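Brefeldin A esterase (Bacillus subtilis, PDB 1JKM) probably hydrolyses the lactone ester of the macrolide brefeldin A, as a serine hydrolase of the alpha/beta hydrolase family related to mammalian hormone-sensitive lipase. Local coordinates at residues V175-E180 against R209-A214. Residues are numbered along the deposited sequence; the frame is centred on the assembly and turned at random.
Sequences VDEHRE and RGRLDA
Asp-176 and Arg-211 are joined by a salt bridge across the contact: NH2 of Arg-211 donates to the anti lone pair of OD2 of Asp-176 over 2.9 Å, nearly straight at 163° and within the guanidinium plane. The carboxylate itself is turned 52° from that plane. The other carboxylate oxygen serves Arg-179, whose NE lies 2.7 Å from OD1 of Asp-176, so the aspartate bridges two arginines, which would probably favour its charged form. With CG of Asp-176 anti to the backbone N (chi1 179°), the carboxylate reaches out from the last turn of its helix between them. NH2 of Arg-179 also makes a weak, bent bond to the carbonyl O of Ala-214 (2.9 Å). A water joins OD2 of Asp-176, NE of Arg-211 and OD2 of Asp-213, mediating between carboxylates whose OD2 atoms stand 4.3 Å apart. Farther out, Glu-177 adds a long salt bridge, OE2 to NH1 of Arg-211 at 4.0 Å, while its CG rests at the guanidinium edge. Beside this network, CB of Ala-214 packs against CB and CG of Asp-176, the latter at 3.7 Å. The contact ties the C-terminal end of helix 163-177 and the start of helix 179-182 to the loop from helix 194-208 into strand 217-221, at the periphery of the alpha/beta hydrolase fold; Asp-216 also pairs with Arg-179, and Leu-173 lies against Arg-211 and Ala-214.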
# COMPACT_ATOMS: atom_id res chain seq x y z
N VAL B 175 -5.54 15.65 35.13
CA VAL B 175 -4.27 15.95 34.49
C VAL B 175 -4.03 17.46 34.50
O VAL B 175 -2.93 17.90 34.76
CB VAL B 175 -4.24 15.40 33.03
CG1 VAL B 175 -2.97 15.80 32.30
CG2 VAL B 175 -4.38 13.89 33.03
N ASP B 176 -5.06 18.25 34.21
CA ASP B 176 -4.99 19.69 34.23
C ASP B 176 -4.56 20.21 35.62
O ASP B 176 -3.59 20.95 35.74
CB ASP B 176 -6.37 20.27 33.89
CG ASP B 176 -6.31 21.79 33.93
OD1 ASP B 176 -5.44 22.38 33.25
OD2 ASP B 176 -7.13 22.39 34.65
N GLU B 177 -5.14 19.59 36.66
CA GLU B 177 -4.74 19.95 38.02
C GLU B 177 -3.30 19.57 38.29
O GLU B 177 -2.68 20.18 39.17
CB GLU B 177 -5.63 19.34 39.10
CG GLU B 177 -7.13 19.50 38.90
CD GLU B 177 -7.91 18.37 39.56
OE1 GLU B 177 -7.36 17.73 40.49
OE2 GLU B 177 -9.07 18.11 39.16
N HIS B 178 -2.76 18.54 37.63
CA HIS B 178 -1.44 18.02 37.91
C HIS B 178 -0.42 18.37 36.83
O HIS B 178 0.64 17.74 36.74
CB HIS B 178 -1.50 16.50 38.16
CG HIS B 178 -2.30 16.18 39.39
ND1 HIS B 178 -3.68 16.11 39.39
CD2 HIS B 178 -1.90 15.93 40.66
CE1 HIS B 178 -4.10 15.83 40.61
NE2 HIS B 178 -3.04 15.72 41.39
N ARG B 179 -0.66 19.45 36.08
CA ARG B 179 0.39 19.94 35.17
C ARG B 179 1.76 20.05 35.81
O ARG B 179 2.74 19.48 35.29
CB ARG B 179 -0.02 21.24 34.49
CG ARG B 179 -1.17 21.11 33.49
CD ARG B 179 -1.71 22.47 33.06
NE ARG B 179 -2.90 22.40 32.25
CZ ARG B 179 -3.00 22.65 30.95
NH1 ARG B 179 -1.89 23.02 30.30
NH2 ARG B 179 -4.17 22.57 30.32
N GLU B 180 1.89 20.73 36.96
CA GLU B 180 3.21 20.85 37.58
C GLU B 180 3.84 19.53 37.95
O GLU B 180 4.99 19.27 37.59
CB GLU B 180 3.14 21.77 38.81
CG GLU B 180 3.54 23.19 38.41
CD GLU B 180 2.33 23.99 37.97
OE1 GLU B 180 1.54 24.38 38.86
OE2 GLU B 180 2.20 24.20 36.74
N ARG B 209 -19.41 22.69 31.45
CA ARG B 209 -19.20 22.72 32.88
C ARG B 209 -18.23 23.82 33.27
O ARG B 209 -17.76 23.82 34.40
CB ARG B 209 -18.73 21.34 33.37
CG ARG B 209 -19.78 20.29 33.01
CD ARG B 209 -19.74 19.09 33.95
NE ARG B 209 -20.82 18.16 33.59
CZ ARG B 209 -20.67 16.83 33.71
NH1 ARG B 209 -19.53 16.30 34.15
NH2 ARG B 209 -21.68 16.06 33.36
N GLY B 210 -17.88 24.72 32.36
CA GLY B 210 -17.00 25.83 32.67
C GLY B 210 -15.54 25.48 32.83
O GLY B 210 -14.84 26.26 33.48
N ARG B 211 -15.05 24.34 32.29
CA ARG B 211 -13.62 24.09 32.47
C ARG B 211 -12.96 23.81 31.11
O ARG B 211 -11.96 23.10 31.04
CB ARG B 211 -13.24 23.07 33.53
CG ARG B 211 -13.03 23.78 34.90
CD ARG B 211 -12.43 22.92 35.96
NE ARG B 211 -11.01 22.58 35.81
CZ ARG B 211 -10.42 21.68 36.59
NH1 ARG B 211 -11.15 21.07 37.54
NH2 ARG B 211 -9.13 21.37 36.45
N LEU B 212 -13.35 24.62 30.13
CA LEU B 212 -12.69 24.63 28.82
C LEU B 212 -11.22 25.00 28.91
O LEU B 212 -10.38 24.48 28.14
CB LEU B 212 -13.40 25.53 27.83
CG LEU B 212 -13.74 25.03 26.43
CD1 LEU B 212 -13.93 26.15 25.44
CD2 LEU B 212 -12.75 24.00 25.92
N ASP B 213 -10.79 25.78 29.90
CA ASP B 213 -9.37 26.07 30.09
C ASP B 213 -8.48 24.89 30.39
O ASP B 213 -7.24 25.00 30.46
CB ASP B 213 -9.24 27.10 31.24
CG ASP B 213 -9.78 26.48 32.52
OD1 ASP B 213 -11.03 26.41 32.63
OD2 ASP B 213 -8.97 26.07 33.37
N ALA B 214 -9.00 23.71 30.70
CA ALA B 214 -8.24 22.52 30.98
C ALA B 214 -7.63 21.99 29.65
O ALA B 214 -6.67 21.24 29.77
CB ALA B 214 -9.12 21.43 31.58
O HOH W 1 -5.31 24.77 33.00
O HOH W 2 -9.41 23.83 34.33